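N-acetylmuramoyl-L-alanine amidase (Mycobacteroides abscessus, PDB 7AGL) probably hydrolyses, as a zinc-dependent amidase, the bond between N-acetylmuramic acid and L-alanine in bacterial peptidoglycan. Local coordinates at residues I9-P14 / A74-D79; W56-L61 / E198-Y203; G34-Q39 / P85-R90; H118-N123 / K177-L182; A128-P133 / N171-P176. All blocks are in the same frame, centred on the assembly; numbering follows the deposited sequence.

How the contacts relate
Five contacts illustrate how a mixed six-stranded sheet and its surrounding helices can frame a zinc site held by His16, Glu51 and His106. Contacts 1 and 4 join neighbouring strands of that one sheet, their centres about 16 Å apart. Contact 2 packs helices 51-68 and 197-215 together, and its chain loop encloses contacts 4 and 5. Contact 3 ties the small hairpin to helix 87-96 and meets contact 1 where Arg90 bridges to Asp13. Contact 5, nested within contact 4, lies on the opposite side of the chain's centre from contact 2, about 26 Å away between centres. Segments of contacts 1, 2 and 3 alternate along the chain, interlocking its N-terminal part with the C-terminal helix 197-215.

Contact 1: residues I9-P14 / A74-D79; sequences IVVLDP and AMTRGD
Pro14 O sits at the edge of the Arg77 guanidinium, only 3° out of its plane, and takes the N-H of NE at 2.9 Å; NH2 adds a weak bond to the same oxygen. Along another part of the edge, NH1 reaches Asp79 O at 3.0 Å, while the salt bridge to Asp80 and the bond from NH2 to His52 O leave the group little rotational freedom. The Pro14 ring runs past the arginine in the opposite direction, its CG 3.7 Å from NE. A second flat group, the Asp13 carboxylate, receives Thr76 OG1 at 2.6 Å on the anti side of OD1. Arg90 also pairs with that OD1, and Ser104 holds OD2. All this happens where strand 9-14 and its parallel neighbour 72-75, outermost in the mixed sheet, reach their C-terminal ends. Before that point their backbones mesh regularly: Leu12 N gives to Ala74 O at 2.8 Å, and Leu12 O receives Thr76 N at 3.2 Å as well as a CA-H of Met75. Val11 and Ala74 share one face, near Tyr97; Leu12 and Met75 share the other, where Val59 and Ile62 of helix 51-68 cover Leu12.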
# COMPACT_ATOMS: atom_id res chain seq x y z
N ILE A 9 -11.73 0.72 12.49
CA ILE A 9 -12.04 0.61 11.06
C ILE A 9 -10.76 0.79 10.25
O ILE A 9 -10.08 1.81 10.39
CB ILE A 9 -13.07 1.67 10.63
CG1 ILE A 9 -14.40 1.45 11.34
CG2 ILE A 9 -13.26 1.64 9.11
CD1 ILE A 9 -15.28 2.66 11.37
N VAL A 10 -10.46 -0.18 9.38
CA VAL A 10 -9.28 -0.11 8.51
C VAL A 10 -9.73 -0.33 7.07
O VAL A 10 -10.49 -1.27 6.79
CB VAL A 10 -8.22 -1.15 8.92
CG1 VAL A 10 -7.04 -1.15 7.93
CG2 VAL A 10 -7.73 -0.86 10.35
N VAL A 11 -9.26 0.53 6.15
CA VAL A 11 -9.49 0.35 4.71
C VAL A 11 -8.18 -0.09 4.06
O VAL A 11 -7.10 0.46 4.35
CB VAL A 11 -10.04 1.62 4.02
CG1 VAL A 11 -10.41 1.31 2.57
CG2 VAL A 11 -11.25 2.16 4.76
N LEU A 12 -8.28 -1.08 3.18
CA LEU A 12 -7.12 -1.69 2.53
C LEU A 12 -7.20 -1.45 1.04
O LEU A 12 -8.25 -1.68 0.43
CB LEU A 12 -7.08 -3.20 2.81
CG LEU A 12 -6.99 -3.60 4.28
CD1 LEU A 12 -7.17 -5.11 4.44
CD2 LEU A 12 -5.65 -3.16 4.86
N ASP A 13 -6.08 -1.03 0.43
CA ASP A 13 -6.06 -0.72 -1.00
C ASP A 13 -5.03 -1.59 -1.72
O ASP A 13 -3.82 -1.30 -1.65
CB ASP A 13 -5.74 0.77 -1.20
CG ASP A 13 -5.42 1.10 -2.65
OD1 ASP A 13 -6.17 0.61 -3.52
OD2 ASP A 13 -4.45 1.86 -2.89
N PRO A 14 -5.45 -2.69 -2.41
CA PRO A 14 -4.50 -3.43 -3.25
C PRO A 14 -4.24 -2.65 -4.53
O PRO A 14 -5.13 -2.49 -5.38
CB PRO A 14 -5.23 -4.76 -3.52
CG PRO A 14 -6.70 -4.50 -3.26
CD PRO A 14 -6.85 -3.15 -2.60
N ALA A 74 -12.63 -2.70 4.96
CA ALA A 74 -13.14 -2.48 3.62
C ALA A 74 -11.96 -2.48 2.66
O ALA A 74 -10.80 -2.36 3.07
CB ALA A 74 -13.93 -1.16 3.53
N MET A 75 -12.27 -2.62 1.38
CA MET A 75 -11.28 -2.64 0.32
C MET A 75 -11.70 -1.65 -0.76
O MET A 75 -12.87 -1.29 -0.88
CB MET A 75 -11.12 -4.04 -0.30
CG MET A 75 -10.61 -5.09 0.68
SD MET A 75 -10.39 -6.70 -0.11
CE MET A 75 -11.98 -6.98 -0.91
N THR A 76 -10.72 -1.23 -1.56
CA THR A 76 -10.94 -0.27 -2.64
C THR A 76 -11.22 -0.93 -3.99
O THR A 76 -11.50 -0.21 -4.96
CB THR A 76 -9.72 0.63 -2.81
OG1 THR A 76 -8.57 -0.21 -3.00
CG2 THR A 76 -9.52 1.51 -1.59
N ARG A 77 -11.11 -2.25 -4.10
CA ARG A 77 -11.58 -2.92 -5.31
C ARG A 77 -12.06 -4.31 -4.94
O ARG A 77 -11.77 -4.83 -3.86
CB ARG A 77 -10.49 -3.00 -6.40
CG ARG A 77 -9.25 -3.80 -6.04
CD ARG A 77 -8.36 -3.89 -7.25
NE ARG A 77 -6.94 -4.15 -6.98
CZ ARG A 77 -6.24 -5.16 -7.47
NH1 ARG A 77 -6.82 -6.14 -8.19
NH2 ARG A 77 -4.94 -5.23 -7.23
N GLY A 78 -12.82 -4.91 -5.87
CA GLY A 78 -13.54 -6.14 -5.62
C GLY A 78 -13.11 -7.32 -6.47
O GLY A 78 -13.70 -8.40 -6.37
N ASP A 79 -12.07 -7.15 -7.29
CA ASP A 79 -11.64 -8.25 -8.14
C ASP A 79 -10.21 -8.00 -8.60
O ASP A 79 -9.66 -6.91 -8.42
CB ASP A 79 -12.55 -8.44 -9.35
CG ASP A 79 -12.47 -7.27 -10.32
OD1 ASP A 79 -11.42 -7.12 -10.98
OD2 ASP A 79 -13.47 -6.52 -10.41

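Contact 2: residues W56-L61 / E198-Y203; sequences WNTVLL and EGRSKY
Arg200 lays its aliphatic chain across segment 56-61 of helix 51-68, and its carbons pass Thr58 OG1 one after another. CB touches two side chains, 3.9 Å from Thr58 OG1 and equally far from Leu61 CD1. CG stays beside the same hydroxyl, which is not bonded to the arginine but to Phe54 O, one turn back in its own helix. CD meets two residues almost equally, 4.0 Å from Thr58 OG1 and 4.1 Å from Asn57 CB; NE then has Asn57 CB as its nearest partner, at 3.9 Å. A bend at chi3 (-65°) turns the guanidinium away from the straight course of the chain, and NH1 finds its acceptor outside the pair, in Met194 O. Leu61 fills the other end: its CD1 rests 3.7 Å from Ser201 N, against the backbone as well as against Arg200 CB. One turn further along helix 197-215, Tyr203 CB is approached by Thr58 CG2 at 4.2 Å. No hydrogen bond crosses, so van der Waals contact alone joins the segments, whose axes come within 8.8 Å at a crossing angle of -56°. Tyr49 covers Asn57 and Arg200 from a loop. Elsewhere on helix 51-68, Val59 faces Leu12 and Pro14 of strand 9-14 and Met75 of strand 72-75, whereas Tyr203 of helix 197-215 packs on Met193 and Met194 of helix 188-195.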
# COMPACT_ATOMS: atom_id res chain seq x y z
N TRP A 56 -3.49 -7.75 -4.63
CA TRP A 56 -4.81 -8.31 -4.37
C TRP A 56 -4.74 -9.46 -3.36
O TRP A 56 -5.42 -9.45 -2.33
CB TRP A 56 -5.42 -8.79 -5.69
CG TRP A 56 -6.70 -9.55 -5.57
CD1 TRP A 56 -6.91 -10.87 -5.85
CD2 TRP A 56 -7.98 -9.01 -5.20
NE1 TRP A 56 -8.24 -11.19 -5.66
CE2 TRP A 56 -8.91 -10.07 -5.25
CE3 TRP A 56 -8.41 -7.74 -4.81
CZ2 TRP A 56 -10.26 -9.88 -4.93
CZ3 TRP A 56 -9.73 -7.57 -4.47
CH2 TRP A 56 -10.65 -8.63 -4.56
N ASN A 57 -3.90 -10.45 -3.64
CA ASN A 57 -3.85 -11.62 -2.78
C ASN A 57 -3.29 -11.28 -1.41
O ASN A 57 -3.76 -11.82 -0.40
CB ASN A 57 -3.05 -12.71 -3.47
CG ASN A 57 -3.91 -13.46 -4.49
OD1 ASN A 57 -3.71 -13.35 -5.68
ND2 ASN A 57 -4.90 -14.20 -4.00
N THR A 58 -2.31 -10.38 -1.33
CA THR A 58 -1.80 -10.01 -0.02
C THR A 58 -2.85 -9.26 0.79
O THR A 58 -3.00 -9.50 1.99
CB THR A 58 -0.52 -9.21 -0.16
OG1 THR A 58 0.42 -10.01 -0.89
CG2 THR A 58 0.07 -8.89 1.23
N VAL A 59 -3.59 -8.35 0.14
CA VAL A 59 -4.66 -7.63 0.85
C VAL A 59 -5.73 -8.59 1.34
O VAL A 59 -6.26 -8.43 2.45
CB VAL A 59 -5.24 -6.52 -0.05
CG1 VAL A 59 -6.62 -6.07 0.47
CG2 VAL A 59 -4.24 -5.33 -0.08
N LEU A 60 -6.08 -9.61 0.55
CA LEU A 60 -7.08 -10.57 1.03
C LEU A 60 -6.63 -11.23 2.33
O LEU A 60 -7.43 -11.47 3.24
CB LEU A 60 -7.38 -11.64 -0.02
CG LEU A 60 -8.02 -11.15 -1.32
CD1 LEU A 60 -8.31 -12.35 -2.21
CD2 LEU A 60 -9.29 -10.38 -1.03
N LEU A 61 -5.33 -11.53 2.44
CA LEU A 61 -4.82 -12.16 3.65
C LEU A 61 -4.80 -11.17 4.81
O LEU A 61 -5.14 -11.54 5.95
CB LEU A 61 -3.41 -12.72 3.40
CG LEU A 61 -3.33 -13.82 2.34
CD1 LEU A 61 -1.87 -14.12 2.05
CD2 LEU A 61 -4.07 -15.09 2.79
N GLU A 198 3.09 -18.74 1.16
CA GLU A 198 3.53 -18.46 2.53
C GLU A 198 4.32 -17.17 2.61
O GLU A 198 4.34 -16.53 3.67
CB GLU A 198 4.35 -19.64 3.07
CG GLU A 198 4.73 -19.52 4.55
CD GLU A 198 3.54 -19.59 5.49
OE1 GLU A 198 2.42 -19.87 5.01
OE2 GLU A 198 3.73 -19.39 6.71
N GLY A 199 4.98 -16.76 1.52
CA GLY A 199 5.59 -15.44 1.48
C GLY A 199 4.56 -14.33 1.60
O GLY A 199 4.74 -13.38 2.37
N ARG A 200 3.45 -14.46 0.87
CA ARG A 200 2.39 -13.45 0.96
C ARG A 200 1.76 -13.45 2.35
O ARG A 200 1.45 -12.38 2.89
CB ARG A 200 1.35 -13.70 -0.13
CG ARG A 200 1.93 -13.51 -1.52
CD ARG A 200 0.85 -13.55 -2.60
NE ARG A 200 0.18 -14.85 -2.74
CZ ARG A 200 0.61 -15.81 -3.55
NH1 ARG A 200 1.71 -15.60 -4.27
NH2 ARG A 200 -0.05 -16.97 -3.65
N SER A 201 1.64 -14.63 2.96
CA SER A 201 1.15 -14.70 4.33
C SER A 201 2.09 -13.97 5.29
O SER A 201 1.63 -13.22 6.16
CB SER A 201 0.97 -16.17 4.73
OG SER A 201 0.47 -16.27 6.05
N LYS A 202 3.41 -14.18 5.15
CA LYS A 202 4.36 -13.48 6.02
C LYS A 202 4.31 -11.96 5.82
O LYS A 202 4.37 -11.20 6.80
CB LYS A 202 5.78 -13.99 5.77
CG LYS A 202 6.11 -15.29 6.43
CD LYS A 202 7.61 -15.54 6.32
CE LYS A 202 8.26 -15.66 7.69
NZ LYS A 202 7.66 -16.78 8.46
N TYR A 203 4.25 -11.50 4.57
CA TYR A 203 4.03 -10.07 4.32
C TYR A 203 2.78 -9.57 5.04
O TYR A 203 2.79 -8.52 5.69
CB TYR A 203 3.89 -9.80 2.83
CG TYR A 203 5.16 -9.77 2.02
CD1 TYR A 203 6.29 -9.08 2.46
CD2 TYR A 203 5.22 -10.41 0.79
CE1 TYR A 203 7.45 -9.04 1.70
CE2 TYR A 203 6.36 -10.37 0.02
CZ TYR A 203 7.48 -9.69 0.47
OH TYR A 203 8.61 -9.67 -0.31

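Contact 3: residues G34-Q39 / P85-R90; sequences GTKSCQ and PCIDKR
Cys38 and Cys86 are joined by a disulfide, SG to SG 2.1 Å, whose torsion of -87° is near the relaxed right-angle value for such a bridge. The covalent link is backed by polar bonds. Cys86 occupies the N-cap position, and the next residue, Ile87, would begin its helix with an N-H lacking an acceptor one turn back; Cys38 O takes that N-H at 2.9 Å, in the carbonyl plane. Pro85 O is shared. Arg90 NE gives it a strong bond of 2.8 Å, and Gln39 NE2 adds a weak one of 3.3 Å. The amide nitrogen also lies over one face of the Arg90 guanidinium, the two planes 62° apart; its 3.3 Å approach to Arg90 NE brings two donors together without bonding them. The arginine spends its remaining N-H groups elsewhere: NH1 on Asp13 OD1, in a salt bridge, and on Pro14 O, NH2 on His16 O. Since His16 is a zinc ligand, this bond to its backbone O is consistent with Arg90 being a second-shell residue of the metal site. Ile87 supplies an apolar side chain that packs on polar groups: CG1 lies between its backbone N and carbonyl carbon (chi1 56°), which carries CD1 over to Ser37 O at 3.4 Å and beside the end of Lys36. Strand 35-37 pairs with strand 27-29 in a small hairpin, and helix 87-96 starts against it, Ile87 touching Val28 on the hairpin and Ala168 of helix 168-171.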
# COMPACT_ATOMS: atom_id res chain seq x y z
N GLY A 34 -1.64 19.62 -9.10
CA GLY A 34 -1.43 19.07 -10.42
C GLY A 34 -2.43 18.01 -10.77
O GLY A 34 -3.45 17.85 -10.09
N THR A 35 -2.16 17.28 -11.85
CA THR A 35 -2.97 16.13 -12.23
C THR A 35 -2.05 14.95 -12.48
O THR A 35 -0.86 15.13 -12.77
CB THR A 35 -3.83 16.40 -13.49
OG1 THR A 35 -2.99 16.67 -14.62
CG2 THR A 35 -4.76 17.59 -13.28
N LYS A 36 -2.60 13.75 -12.34
CA LYS A 36 -1.88 12.51 -12.61
C LYS A 36 -2.81 11.57 -13.35
O LYS A 36 -4.02 11.75 -13.33
CB LYS A 36 -1.41 11.81 -11.31
CG LYS A 36 -0.36 12.52 -10.50
CD LYS A 36 -0.15 11.76 -9.18
CE LYS A 36 -0.05 10.25 -9.41
NZ LYS A 36 -0.19 9.43 -8.14
N SER A 37 -2.24 10.56 -14.02
CA SER A 37 -3.08 9.57 -14.69
C SER A 37 -4.01 8.88 -13.69
O SER A 37 -3.61 8.54 -12.57
CB SER A 37 -2.22 8.52 -15.39
OG SER A 37 -1.51 9.10 -16.47
N CYS A 38 -5.25 8.61 -14.15
CA CYS A 38 -6.24 7.87 -13.35
C CYS A 38 -5.66 6.58 -12.75
O CYS A 38 -5.88 6.27 -11.58
CB CYS A 38 -7.46 7.53 -14.23
SG CYS A 38 -8.38 6.02 -13.73
N GLN A 39 -4.94 5.81 -13.56
CA GLN A 39 -4.30 4.60 -13.06
C GLN A 39 -3.05 4.34 -13.88
O GLN A 39 -2.81 4.97 -14.92
CB GLN A 39 -5.24 3.37 -13.12
CG GLN A 39 -5.94 2.98 -11.84
CD GLN A 39 -5.00 2.63 -10.69
OE1 GLN A 39 -3.80 2.45 -10.86
NE2 GLN A 39 -5.56 2.58 -9.49
N PRO A 85 -11.07 1.15 -9.61
CA PRO A 85 -11.26 2.60 -9.46
C PRO A 85 -9.97 3.38 -9.67
O PRO A 85 -8.88 2.91 -9.37
CB PRO A 85 -11.77 2.76 -8.02
CG PRO A 85 -12.25 1.40 -7.62
CD PRO A 85 -11.37 0.43 -8.36
N CYS A 86 -10.13 4.60 -10.20
CA CYS A 86 -9.02 5.53 -10.35
C CYS A 86 -8.40 5.88 -9.00
O CYS A 86 -9.03 5.75 -7.95
CB CYS A 86 -9.49 6.83 -11.03
SG CYS A 86 -10.07 6.65 -12.74
N ILE A 87 -7.17 6.40 -9.03
CA ILE A 87 -6.47 6.67 -7.76
C ILE A 87 -7.20 7.73 -6.93
O ILE A 87 -7.18 7.66 -5.70
CB ILE A 87 -5.00 7.07 -7.98
CG1 ILE A 87 -4.87 8.27 -8.92
CG2 ILE A 87 -4.19 5.87 -8.47
CD1 ILE A 87 -3.43 8.68 -9.21
N ASP A 88 -7.82 8.73 -7.57
CA ASP A 88 -8.53 9.72 -6.76
C ASP A 88 -9.80 9.12 -6.17
O ASP A 88 -10.11 9.33 -4.99
CB ASP A 88 -8.82 11.01 -7.56
CG ASP A 88 -9.69 10.82 -8.80
OD1 ASP A 88 -9.67 9.72 -9.42
OD2 ASP A 88 -10.39 11.81 -9.19
N LYS A 89 -10.52 8.33 -6.97
CA LYS A 89 -11.70 7.63 -6.47
C LYS A 89 -11.36 6.68 -5.31
O LYS A 89 -12.14 6.53 -4.36
CB LYS A 89 -12.35 6.85 -7.61
CG LYS A 89 -13.63 6.18 -7.23
CD LYS A 89 -14.64 7.22 -6.83
CE LYS A 89 -15.97 6.61 -6.54
NZ LYS A 89 -16.97 7.64 -6.18
N ARG A 90 -10.22 6.00 -5.38
CA ARG A 90 -9.83 5.12 -4.28
C ARG A 90 -9.67 5.90 -2.98
O ARG A 90 -10.07 5.43 -1.91
CB ARG A 90 -8.55 4.38 -4.63
CG ARG A 90 -8.77 3.31 -5.68
CD ARG A 90 -7.47 2.56 -5.98
NE ARG A 90 -7.66 1.69 -7.13
CZ ARG A 90 -7.14 0.47 -7.28
NH1 ARG A 90 -6.36 -0.07 -6.34
NH2 ARG A 90 -7.42 -0.22 -8.38

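Contact 4: residues H118-N123 / K177-L182; sequences HVNYSN and KVLVEL
Leu179 O is gripped twice by one residue: Asn120 gives it the backbone N-H at 2.8 Å and the side-chain ND2 at 3.1 Å, reaching it from opposite faces of the carbonyl plane. The side-chain donor stands well above that plane, although the oxygen lies nearly within the amide plane of Asn120, whose OD1 turns to Arg164. Leu179 N returns an almost straight bond to Asn120 O, closing the hydrogen-bonded pair. His118 and Glu181 form the next such pair, and their side chains run alongside each other in the same direction. Glu181 CB covers one face of the imidazole in a CH-pi contact, 3.8 Å from the ring centroid; chi1 of His118 (62°) brings the ring over to it. This is where the sheet changes direction: strand 177-184 runs parallel to 101-108 on one flank and antiparallel to 118-122 on the other. The side chain of Glu181 comes within about 4 Å of the zinc, close to the ligand His106. On the reverse face Val119 CG1 meets Val178 CB at 3.9 Å, with Met141 and Phe137 of helix 132-147 packed over these valines. Where the strands diverge, a water replaces direct pairing, accepting from Ser122 N at 2.8 Å and donating to Lys177 O at 2.8 Å.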
# COMPACT_ATOMS: atom_id res chain seq x y z
N HIS A 118 9.63 -0.39 1.42
CA HIS A 118 9.65 0.98 1.90
C HIS A 118 8.23 1.49 2.13
O HIS A 118 7.30 1.16 1.38
CB HIS A 118 10.48 1.95 0.99
CG HIS A 118 9.99 2.11 -0.42
ND1 HIS A 118 10.17 1.14 -1.39
CD2 HIS A 118 9.46 3.18 -1.06
CE1 HIS A 118 9.71 1.58 -2.54
NE2 HIS A 118 9.28 2.82 -2.38
N VAL A 119 8.08 2.25 3.21
CA VAL A 119 6.81 2.80 3.66
C VAL A 119 6.75 4.25 3.20
O VAL A 119 7.53 5.09 3.66
CB VAL A 119 6.68 2.71 5.19
CG1 VAL A 119 5.34 3.31 5.66
CG2 VAL A 119 6.85 1.25 5.67
N ASN A 120 5.84 4.53 2.25
CA ASN A 120 5.67 5.85 1.69
C ASN A 120 4.61 6.61 2.46
O ASN A 120 3.58 6.05 2.83
CB ASN A 120 5.25 5.77 0.21
CG ASN A 120 6.28 5.05 -0.63
OD1 ASN A 120 7.18 5.67 -1.18
ND2 ASN A 120 6.17 3.71 -0.69
N TYR A 121 4.87 7.90 2.69
CA TYR A 121 3.93 8.75 3.41
C TYR A 121 4.00 10.16 2.84
O TYR A 121 4.99 10.57 2.23
CB TYR A 121 4.24 8.75 4.92
CG TYR A 121 5.55 9.42 5.27
CD1 TYR A 121 6.75 8.71 5.19
CD2 TYR A 121 5.60 10.75 5.68
CE1 TYR A 121 7.96 9.32 5.49
CE2 TYR A 121 6.79 11.37 5.98
CZ TYR A 121 7.97 10.65 5.89
OH TYR A 121 9.17 11.27 6.20
N SER A 122 2.93 10.92 3.10
CA SER A 122 2.83 12.27 2.55
C SER A 122 3.83 13.21 3.21
O SER A 122 3.87 13.36 4.44
CB SER A 122 1.41 12.81 2.74
OG SER A 122 1.31 14.12 2.20
N ASN A 123 4.65 13.87 2.38
CA ASN A 123 5.59 14.87 2.88
C ASN A 123 5.88 15.89 1.79
O ASN A 123 6.21 15.49 0.66
CB ASN A 123 6.89 14.21 3.34
CG ASN A 123 7.72 15.12 4.23
OD1 ASN A 123 7.19 15.92 5.01
ND2 ASN A 123 9.04 15.00 4.13
N LYS A 177 -2.67 7.28 6.82
CA LYS A 177 -2.54 6.38 5.68
C LYS A 177 -1.07 6.19 5.36
O LYS A 177 -0.28 7.13 5.45
CB LYS A 177 -3.29 6.93 4.45
CG LYS A 177 -3.13 6.05 3.20
CD LYS A 177 -3.90 6.60 2.01
CE LYS A 177 -3.76 5.67 0.82
NZ LYS A 177 -4.67 6.10 -0.31
N VAL A 178 -0.70 4.97 4.98
CA VAL A 178 0.62 4.69 4.45
C VAL A 178 0.46 3.84 3.20
O VAL A 178 -0.55 3.14 3.03
CB VAL A 178 1.55 3.99 5.49
CG1 VAL A 178 1.80 4.91 6.68
CG2 VAL A 178 0.95 2.66 5.94
N LEU A 179 1.44 3.95 2.31
CA LEU A 179 1.51 3.11 1.10
C LEU A 179 2.77 2.29 1.26
O LEU A 179 3.88 2.83 1.22
CB LEU A 179 1.54 3.96 -0.17
CG LEU A 179 1.46 3.22 -1.52
CD1 LEU A 179 1.10 4.22 -2.64
CD2 LEU A 179 2.74 2.45 -1.91
N VAL A 180 2.60 0.98 1.45
CA VAL A 180 3.73 0.09 1.69
C VAL A 180 4.09 -0.57 0.37
O VAL A 180 3.29 -1.33 -0.18
CB VAL A 180 3.41 -0.97 2.76
CG1 VAL A 180 4.65 -1.82 3.03
CG2 VAL A 180 2.95 -0.29 4.05
N GLU A 181 5.29 -0.28 -0.14
CA GLU A 181 5.90 -1.07 -1.20
C GLU A 181 6.62 -2.24 -0.52
O GLU A 181 7.62 -2.03 0.18
CB GLU A 181 6.85 -0.20 -2.03
CG GLU A 181 6.14 0.89 -2.87
CD GLU A 181 5.69 0.39 -4.22
OE1 GLU A 181 5.82 -0.84 -4.44
OE2 GLU A 181 5.21 1.21 -5.05
N LEU A 182 6.11 -3.46 -0.70
CA LEU A 182 6.59 -4.55 0.13
C LEU A 182 7.92 -5.10 -0.35
O LEU A 182 8.65 -5.72 0.44
CB LEU A 182 5.54 -5.68 0.21
CG LEU A 182 4.39 -5.36 1.16
CD1 LEU A 182 3.22 -6.35 0.99
CD2 LEU A 182 4.87 -5.37 2.60
O HOH W 1 0.82 9.25 3.90

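Contact 5: residues A128-P133 / N171-P176; sequences AVQGEP and NLAQHP
Gln130 pushes its amide into the loop 171-176, where NE2 spends both hydrogens on backbone oxygens. One goes to Ala173 O at 3.0 Å, meeting a lone pair in the carbonyl plane with an N-H angle of 168°. The other goes to Asn171 O at 2.9 Å, but the nitrogen stands above that carbonyl, 67° out of its plane. Both acceptors lie close to the amide plane, and OE1 is taken by Ser122 OG and Val126 N, so the buried amide is fixed against rotation. Its chain, extended beyond CG, makes this reach possible. Val129 belongs to the packed part as well: it spreads its two methyls over the loop, CG1 3.5 Å from Gln174 O and CG2 3.7 Å from Pro176 CD, crossing the proline ring at about a right angle. The looser side lies beyond it. Pro133 CB only grazes Pro176 CG at 4.2 Å, and Gln174 is exposed, its first side-chain bond directed away from the turn. The arrangement is that of a type I beta turn, Ala128 to Gly131, leading straight into a helix: Gly131 is the N-cap of helix 132-147, and the turn clasps the loop that delivers strand 177-184 to the sheet.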
# COMPACT_ATOMS: atom_id res chain seq x y z
N ALA A 128 -3.67 18.48 8.59
CA ALA A 128 -3.14 18.16 9.92
C ALA A 128 -2.99 16.66 10.13
O ALA A 128 -2.02 16.21 10.76
CB ALA A 128 -4.03 18.77 11.01
N VAL A 129 -3.92 15.85 9.61
CA VAL A 129 -3.81 14.42 9.87
C VAL A 129 -2.61 13.84 9.16
O VAL A 129 -2.03 12.84 9.61
CB VAL A 129 -5.11 13.69 9.48
CG1 VAL A 129 -5.24 13.58 7.97
CG2 VAL A 129 -5.16 12.30 10.10
N GLN A 130 -2.18 14.46 8.06
CA GLN A 130 -1.01 13.97 7.34
C GLN A 130 0.29 14.33 8.05
O GLN A 130 1.36 13.93 7.58
CB GLN A 130 -1.00 14.51 5.92
CG GLN A 130 -2.10 13.93 5.05
CD GLN A 130 -2.09 14.53 3.67
OE1 GLN A 130 -1.09 15.13 3.25
NE2 GLN A 130 -3.19 14.38 2.94
N GLY A 131 0.23 15.06 9.16
CA GLY A 131 1.39 15.36 9.96
C GLY A 131 1.71 14.25 10.95
O GLY A 131 1.85 13.09 10.55
N GLU A 132 1.76 14.59 12.24
CA GLU A 132 2.17 13.63 13.26
C GLU A 132 1.38 12.32 13.24
O GLU A 132 2.01 11.25 13.38
CB GLU A 132 2.08 14.30 14.65
CG GLU A 132 2.64 13.47 15.80
CD GLU A 132 1.71 12.36 16.30
OE1 GLU A 132 0.47 12.47 16.10
OE2 GLU A 132 2.22 11.38 16.89
N PRO A 133 0.05 12.30 13.08
CA PRO A 133 -0.65 11.00 13.07
C PRO A 133 -0.17 10.09 11.97
O PRO A 133 -0.16 8.86 12.15
CB PRO A 133 -2.12 11.39 12.86
CG PRO A 133 -2.21 12.77 13.43
CD PRO A 133 -0.91 13.42 13.07
N ASN A 171 -1.69 12.25 -1.00
CA ASN A 171 -2.07 13.66 -0.91
C ASN A 171 -3.54 13.83 -0.53
O ASN A 171 -3.89 14.81 0.14
CB ASN A 171 -1.80 14.36 -2.24
CG ASN A 171 -0.34 14.33 -2.63
OD1 ASN A 171 0.53 14.14 -1.80
ND2 ASN A 171 -0.07 14.54 -3.92
N LEU A 172 -4.41 12.93 -0.99
CA LEU A 172 -5.85 13.09 -0.83
C LEU A 172 -6.37 12.48 0.48
O LEU A 172 -7.58 12.54 0.73
CB LEU A 172 -6.58 12.44 -2.03
CG LEU A 172 -6.31 13.15 -3.36
CD1 LEU A 172 -6.81 12.27 -4.52
CD2 LEU A 172 -6.99 14.53 -3.40
N ALA A 173 -5.50 11.89 1.30
CA ALA A 173 -5.95 11.19 2.49
C ALA A 173 -6.47 12.16 3.56
O ALA A 173 -5.82 13.17 3.86
CB ALA A 173 -4.81 10.36 3.07
N GLN A 174 -7.64 11.85 4.13
CA GLN A 174 -8.18 12.58 5.27
C GLN A 174 -8.01 11.83 6.59
O GLN A 174 -8.48 12.31 7.64
CB GLN A 174 -9.67 12.91 5.02
CG GLN A 174 -9.89 13.75 3.77
CD GLN A 174 -9.25 15.12 3.87
OE1 GLN A 174 -9.33 15.78 4.91
NE2 GLN A 174 -8.58 15.54 2.81
N HIS A 175 -7.36 10.68 6.58
CA HIS A 175 -7.16 9.82 7.73
C HIS A 175 -5.75 9.26 7.65
O HIS A 175 -5.14 9.31 6.58
CB HIS A 175 -8.21 8.69 7.76
CG HIS A 175 -9.61 9.22 7.73
ND1 HIS A 175 -10.27 9.50 6.56
CD2 HIS A 175 -10.42 9.63 8.73
CE1 HIS A 175 -11.46 10.02 6.84
NE2 HIS A 175 -11.58 10.10 8.15
N PRO A 176 -5.21 8.75 8.76
CA PRO A 176 -3.83 8.25 8.71
C PRO A 176 -3.68 7.15 7.67
O PRO A 176 -4.47 6.19 7.63
CB PRO A 176 -3.58 7.74 10.14
CG PRO A 176 -4.54 8.51 10.98
CD PRO A 176 -5.77 8.64 10.12